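Local coordinates for Glyoxalase/bleomycin resistance protein/dioxygenase (Vibrio splendidus, PDB 2RK9) that is of unknown specific function but belongs to the glyoxalase/bleomycin resistance protein/dioxygenase superfamily, whose members bind small molecules or act as metal-dependent enzymes, at residues L5-E10 and V75-D80; A115-F120 and R131-I136. The protein carries 1 engineered substitution. One frame throughout, in Å; residues are numbered along the deposited sequence.

Contact 1: L5-E10 and V75-D80; sequences LRVVPE and VNFQWD
L5-E10 and V75-D80 meet as antiparallel neighbours at the middle of the mixed sheet of this vicinal-oxygen-chelate fold, where the first strand of the chain lies beside strand 75-80. Backbone bonds hold them together: V8 and Q78 form one hydrogen-bonded pair, with V8 N to Q78 O at 2.7 Å, and E10 and N76 form the next. In the other direction D80 N reaches R6 O at 3.0 Å in an almost straight bond of 168°.

Apolar contacts gather on the face of V7, P9, F77 and W79. V7 CG1 sits between the backbone N and the carbonyl carbon (chi1 55°), which puts CG2 on the far side from N and against W79 CE3 at 3.5 Å; CG2 also reaches F77 CB. P9 CG comes to 4.4 Å from F77 CD1, and P9 packs on F77 of the second subunit, so this face lies at the dimer interface.

On the opposite face, E10 runs out extended and its OE1 forms a salt bridge with R131. L5 CD2 rests on D80 CB, 3.5 Å away, while D80 OD2 accepts R6 N at 3.1 Å on its anti side, 28° out of the carboxylate plane.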
loop_
_atom_site.group_PDB
_atom_site.type_symbol
_atom_site.label_atom_id
_atom_site.label_comp_id
_atom_site.label_asym_id
_atom_site.label_seq_id
_atom_site.Cartn_x
_atom_site.Cartn_y
_atom_site.Cartn_z
ATOM N N LEU B 5 -6.349 -5.854 11.860
ATOM C CA LEU B 5 -6.663 -5.269 10.562
ATOM C C LEU B 5 -5.380 -4.716 9.958
ATOM O O LEU B 5 -4.558 -4.137 10.661
ATOM C CB LEU B 5 -7.672 -4.137 10.718
ATOM C CG LEU B 5 -9.046 -4.482 11.292
ATOM C CD1 LEU B 5 -9.873 -3.224 11.407
ATOM C CD2 LEU B 5 -9.744 -5.478 10.388
ATOM N N ARG B 6 -5.218 -4.888 8.654
ATOM C CA ARG B 6 -4.032 -4.409 7.957
ATOM C C ARG B 6 -4.398 -4.087 6.518
ATOM O O ARG B 6 -5.473 -4.447 6.041
ATOM C CB ARG B 6 -2.956 -5.501 7.900
ATOM C CG ARG B 6 -2.498 -6.065 9.224
ATOM C CD ARG B 6 -1.444 -5.195 9.844
ATOM N NE ARG B 6 -0.884 -5.802 11.051
ATOM C CZ ARG B 6 -1.530 -5.892 12.210
ATOM N NH1 ARG B 6 -2.766 -5.418 12.327
ATOM N NH2 ARG B 6 -0.929 -6.437 13.259
ATOM N N VAL B 7 -3.495 -3.391 5.840
ATOM C CA VAL B 7 -3.675 -3.118 4.426
ATOM C C VAL B 7 -2.513 -3.867 3.799
ATOM O O VAL B 7 -1.370 -3.698 4.215
ATOM C CB VAL B 7 -3.576 -1.612 4.052
ATOM C CG1 VAL B 7 -2.265 -1.002 4.544
ATOM C CG2 VAL B 7 -3.668 -1.472 2.533
ATOM N N VAL B 8 -2.813 -4.732 2.838
ATOM C CA VAL B 8 -1.780 -5.500 2.162
ATOM C C VAL B 8 -1.805 -5.118 0.692
ATOM O O VAL B 8 -2.761 -5.396 -0.022
ATOM C CB VAL B 8 -2.009 -7.030 2.298
ATOM C CG1 VAL B 8 -0.867 -7.789 1.621
ATOM C CG2 VAL B 8 -2.090 -7.421 3.774
ATOM N N PRO B 9 -0.758 -4.438 0.231
ATOM C CA PRO B 9 -0.702 -4.033 -1.172
ATOM C C PRO B 9 -0.491 -5.232 -2.079
ATOM O O PRO B 9 0.259 -6.145 -1.747
ATOM C CB PRO B 9 0.500 -3.091 -1.213
ATOM C CG PRO B 9 0.595 -2.574 0.193
ATOM C CD PRO B 9 0.336 -3.819 0.997
ATOM N N GLU B 10 -1.180 -5.238 -3.211
ATOM C CA GLU B 10 -0.996 -6.296 -4.187
ATOM C C GLU B 10 -0.397 -5.571 -5.379
ATOM O O GLU B 10 -0.976 -4.611 -5.882
ATOM C CB GLU B 10 -2.319 -6.951 -4.566
ATOM C CG GLU B 10 -2.169 -7.966 -5.688
ATOM C CD GLU B 10 -3.401 -8.824 -5.871
ATOM O OE1 GLU B 10 -4.515 -8.268 -5.832
ATOM O OE2 GLU B 10 -3.244 -10.054 -6.062
ATOM N N VAL B 75 -1.271 -1.237 -8.735
ATOM C CA VAL B 75 -1.472 -1.459 -7.304
ATOM C C VAL B 75 -2.935 -1.601 -6.888
ATOM O O VAL B 75 -3.806 -0.849 -7.327
ATOM C CB VAL B 75 -0.861 -0.324 -6.458
ATOM C CG1 VAL B 75 -0.856 -0.714 -4.986
ATOM C CG2 VAL B 75 0.536 -0.035 -6.920
ATOM N N ASN B 76 -3.177 -2.580 -6.029
ATOM C CA ASN B 76 -4.498 -2.830 -5.485
ATOM C C ASN B 76 -4.263 -2.969 -3.983
ATOM O O ASN B 76 -3.498 -3.828 -3.549
ATOM C CB ASN B 76 -5.091 -4.114 -6.073
ATOM C CG ASN B 76 -6.356 -4.539 -5.373
ATOM O OD1 ASN B 76 -7.290 -3.753 -5.222
ATOM N ND2 ASN B 76 -6.399 -5.798 -4.939
ATOM N N PHE B 77 -4.883 -2.090 -3.200
ATOM C CA PHE B 77 -4.726 -2.111 -1.748
ATOM C C PHE B 77 -5.771 -3.014 -1.094
ATOM O O PHE B 77 -6.941 -2.655 -1.044
ATOM C CB PHE B 77 -4.874 -0.692 -1.185
ATOM C CG PHE B 77 -3.799 0.263 -1.639
ATOM C CD1 PHE B 77 -2.515 0.198 -1.102
ATOM C CD2 PHE B 77 -4.069 1.222 -2.613
ATOM C CE1 PHE B 77 -1.514 1.074 -1.525
ATOM C CE2 PHE B 77 -3.073 2.104 -3.046
ATOM C CZ PHE B 77 -1.790 2.026 -2.496
ATOM N N GLN B 78 -5.354 -4.185 -0.617
ATOM C CA GLN B 78 -6.284 -5.090 0.056
ATOM C C GLN B 78 -6.373 -4.547 1.472
ATOM O O GLN B 78 -5.464 -4.729 2.281
ATOM C CB GLN B 78 -5.763 -6.522 0.065
ATOM C CG GLN B 78 -6.633 -7.464 0.889
ATOM C CD GLN B 78 -6.165 -8.902 0.816
ATOM O OE1 GLN B 78 -6.372 -9.582 -0.188
ATOM N NE2 GLN B 78 -5.517 -9.372 1.882
ATOM N N TRP B 79 -7.498 -3.901 1.756
ATOM C CA TRP B 79 -7.727 -3.221 3.020
ATOM C C TRP B 79 -8.770 -3.864 3.928
ATOM O O TRP B 79 -9.957 -3.884 3.594
ATOM C CB TRP B 79 -8.136 -1.789 2.683
ATOM C CG TRP B 79 -8.175 -0.850 3.829
ATOM C CD1 TRP B 79 -9.056 -0.860 4.864
ATOM C CD2 TRP B 79 -7.305 0.267 4.046
ATOM N NE1 TRP B 79 -8.794 0.187 5.720
ATOM C CE2 TRP B 79 -7.722 0.893 5.240
ATOM C CE3 TRP B 79 -6.211 0.798 3.348
ATOM C CZ2 TRP B 79 -7.087 2.024 5.755
ATOM C CZ3 TRP B 79 -5.577 1.927 3.864
ATOM C CH2 TRP B 79 -6.019 2.523 5.057
ATOM N N ASP B 80 -8.328 -4.367 5.080
ATOM C CA ASP B 80 -9.241 -5.011 6.027
ATOM C C ASP B 80 -10.133 -4.009 6.740
ATOM O O ASP B 80 -9.653 -3.014 7.277
ATOM C CB ASP B 80 -8.475 -5.800 7.095
ATOM C CG ASP B 80 -7.611 -6.892 6.516
ATOM O OD1 ASP B 80 -7.968 -7.454 5.459
ATOM O OD2 ASP B 80 -6.571 -7.202 7.134
#

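Contact 2: A115-F120 and R131-I136; sequences ATQKQF and RFCQDI
The rings of F120 and F132 lie side by side and point the same way, their planes 42° apart, and F120 CZ comes closest to F132 at CD2, 3.7 Å away. Y88 meets the F120 ring edge-to-face, and L87 of helix 84-94 touches both side chains. On the other face of the sheet Q119 NE2 lies at the edge of the R131 guanidinium, in its plane, with the amide turned 66° to it. Q119 NE2 and R131 NH1 are both donors, so their 2.7 Å approach is doubtful as modelled; R131 NH2 has E10 as its partner.

F120, F132, Q119 and R131 belong to the antiparallel hairpin of strands 115-123 and 129-135. K118 and Q134 form a hydrogen-bonded pair, K118 N to Q134 O and Q134 N to K118 O both at 2.9 Å, and F120 and F132 form another.

One residue before K118, Q117 runs out extended (chi1 177°) along the C133 side chain, bringing its NE2 to 3.3 Å from C133 SG. The same NE2 donates to Q119 OE1 on its own strand, also at 3.3 Å. Where the pairing ends, I136 N makes a weak bond to T116 O, and one water donates to both T116 O and D135 OD2, the latter at 2.8 Å.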
loop_
_atom_site.group_PDB
_atom_site.type_symbol
_atom_site.label_atom_id
_atom_site.label_comp_id
_atom_site.label_asym_id
_atom_site.label_seq_id
_atom_site.Cartn_x
_atom_site.Cartn_y
_atom_site.Cartn_z
ATOM N N ALA B 115 -14.592 -20.993 4.127
ATOM C CA ALA B 115 -14.090 -19.689 4.570
ATOM C C ALA B 115 -14.572 -18.616 3.599
ATOM O O ALA B 115 -14.341 -18.705 2.394
ATOM C CB ALA B 115 -12.575 -19.694 4.625
ATOM N N THR B 116 -15.225 -17.589 4.130
ATOM C CA THR B 116 -15.760 -16.517 3.302
ATOM C C THR B 116 -15.216 -15.138 3.652
ATOM O O THR B 116 -14.936 -14.836 4.813
ATOM C CB THR B 116 -17.298 -16.462 3.414
ATOM O OG1 THR B 116 -17.840 -17.759 3.139
ATOM C CG2 THR B 116 -17.872 -15.463 2.427
ATOM N N GLN B 117 -15.076 -14.306 2.627
ATOM C CA GLN B 117 -14.598 -12.944 2.791
ATOM C C GLN B 117 -15.395 -12.030 1.868
ATOM O O GLN B 117 -15.448 -12.245 0.654
ATOM C CB GLN B 117 -13.108 -12.859 2.455
ATOM C CG GLN B 117 -12.544 -11.453 2.540
ATOM C CD GLN B 117 -11.068 -11.398 2.212
ATOM O OE1 GLN B 117 -10.219 -11.686 3.056
ATOM N NE2 GLN B 117 -10.751 -11.030 0.975
ATOM N N LYS B 118 -16.047 -11.030 2.447
ATOM C CA LYS B 118 -16.816 -10.089 1.650
ATOM C C LYS B 118 -15.855 -9.001 1.197
ATOM O O LYS B 118 -14.959 -8.618 1.945
ATOM C CB LYS B 118 -17.935 -9.460 2.477
ATOM C CG LYS B 118 -19.080 -10.394 2.817
ATOM C CD LYS B 118 -20.149 -9.650 3.601
ATOM C CE LYS B 118 -21.332 -10.541 3.885
ATOM N NZ LYS B 118 -22.421 -9.793 4.571
ATOM N N GLN B 119 -16.029 -8.519 -0.029
ATOM C CA GLN B 119 -15.174 -7.459 -0.547
ATOM C C GLN B 119 -15.818 -6.702 -1.682
ATOM O O GLN B 119 -16.720 -7.201 -2.356
ATOM C CB GLN B 119 -13.841 -8.014 -1.066
ATOM C CG GLN B 119 -13.957 -8.902 -2.308
ATOM C CD GLN B 119 -12.618 -9.529 -2.723
ATOM O OE1 GLN B 119 -12.014 -10.300 -1.972
ATOM N NE2 GLN B 119 -12.155 -9.193 -3.919
ATOM N N PHE B 120 -15.334 -5.483 -1.876
ATOM C CA PHE B 120 -15.765 -4.645 -2.976
ATOM C C PHE B 120 -14.578 -3.743 -3.276
ATOM O O PHE B 120 -13.690 -3.586 -2.442
ATOM C CB PHE B 120 -17.038 -3.848 -2.639
ATOM C CG PHE B 120 -16.827 -2.637 -1.779
ATOM C CD1 PHE B 120 -16.576 -1.394 -2.355
ATOM C CD2 PHE B 120 -16.961 -2.718 -0.397
ATOM C CE1 PHE B 120 -16.466 -0.246 -1.565
ATOM C CE2 PHE B 120 -16.853 -1.582 0.400
ATOM C CZ PHE B 120 -16.607 -0.343 -0.186
ATOM N N ARG B 131 -9.376 -2.426 -2.357
ATOM C CA ARG B 131 -10.232 -3.600 -2.284
ATOM C C ARG B 131 -10.498 -3.805 -0.800
ATOM O O ARG B 131 -9.661 -4.350 -0.081
ATOM C CB ARG B 131 -9.531 -4.835 -2.851
ATOM C CG ARG B 131 -10.410 -6.077 -2.866
ATOM C CD ARG B 131 -9.584 -7.338 -2.699
ATOM N NE ARG B 131 -8.524 -7.484 -3.700
ATOM C CZ ARG B 131 -8.689 -8.058 -4.888
ATOM N NH1 ARG B 131 -9.875 -8.538 -5.236
ATOM N NH2 ARG B 131 -7.661 -8.177 -5.721
ATOM N N PHE B 132 -11.651 -3.337 -0.335
ATOM C CA PHE B 132 -12.006 -3.479 1.072
ATOM C C PHE B 132 -12.479 -4.902 1.317
ATOM O O PHE B 132 -13.265 -5.442 0.538
ATOM C CB PHE B 132 -13.083 -2.455 1.439
ATOM C CG PHE B 132 -12.579 -1.040 1.448
ATOM C CD1 PHE B 132 -11.675 -0.624 2.418
ATOM C CD2 PHE B 132 -12.964 -0.138 0.458
ATOM C CE1 PHE B 132 -11.160 0.667 2.405
ATOM C CE2 PHE B 132 -12.451 1.157 0.438
ATOM C CZ PHE B 132 -11.546 1.557 1.412
ATOM N N CYS B 133 -11.988 -5.506 2.395
ATOM C CA CYS B 133 -12.327 -6.886 2.718
ATOM C C CYS B 133 -12.705 -7.080 4.174
ATOM O O CYS B 133 -12.133 -6.450 5.068
ATOM C CB CYS B 133 -11.136 -7.809 2.445
ATOM S SG CYS B 133 -10.377 -7.707 0.824
ATOM N N GLN B 134 -13.656 -7.978 4.407
ATOM C CA GLN B 134 -14.070 -8.316 5.760
ATOM C C GLN B 134 -14.168 -9.836 5.836
ATOM O O GLN B 134 -14.894 -10.450 5.060
ATOM C CB GLN B 134 -15.438 -7.732 6.098
ATOM C CG GLN B 134 -15.786 -7.912 7.572
ATOM C CD GLN B 134 -17.272 -7.857 7.834
ATOM O OE1 GLN B 134 -17.963 -6.950 7.377
ATOM N NE2 GLN B 134 -17.776 -8.835 8.583
ATOM N N ASP B 135 -13.438 -10.442 6.761
ATOM C CA ASP B 135 -13.488 -11.886 6.918
ATOM C C ASP B 135 -14.737 -12.283 7.687
ATOM O O ASP B 135 -15.355 -11.455 8.360
ATOM C CB ASP B 135 -12.259 -12.382 7.676
ATOM C CG ASP B 135 -10.990 -12.233 6.882
ATOM O OD1 ASP B 135 -10.612 -11.085 6.576
ATOM O OD2 ASP B 135 -10.371 -13.262 6.555
ATOM N N ILE B 136 -15.098 -13.559 7.592
ATOM C CA ILE B 136 -16.265 -14.096 8.278
ATOM C C ILE B 136 -17.533 -13.500 7.698
ATOM O O ILE B 136 -18.299 -12.898 8.488
ATOM C CB ILE B 136 -16.230 -13.801 9.811
ATOM C CG1 ILE B 136 -14.865 -14.168 10.418
ATOM C CG2 ILE B 136 -17.314 -14.581 10.512
ATOM C CD1 ILE B 136 -14.554 -15.640 10.471
HETATM O O HOH W 1 -12.118 -15.488 6.232
#

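How the contacts relate
Contacts 1 and 2 belong to one sheet, their centres about 12 Å apart, and they join directly because strands 75-80 and 129-135 are parallel neighbours. Probable backbone hydrogen bonds stitch the seam, F77 O to R131 N at 2.8 Å and W79 O to C133 N at 2.9 Å. Side chains cross it on both faces: R131 reaches over strand 75-80 to E10, and on the other face W79 meets F132 edge-to-face, W79 CD1 touching F132 CE1 at 3.6 Å. The second subunit reaches eight residues of contact 1 but one of contact 2, F132. Relatives often place their active site in the cavity of such a curved sheet; here no ligand or metal marks one beside these contacts.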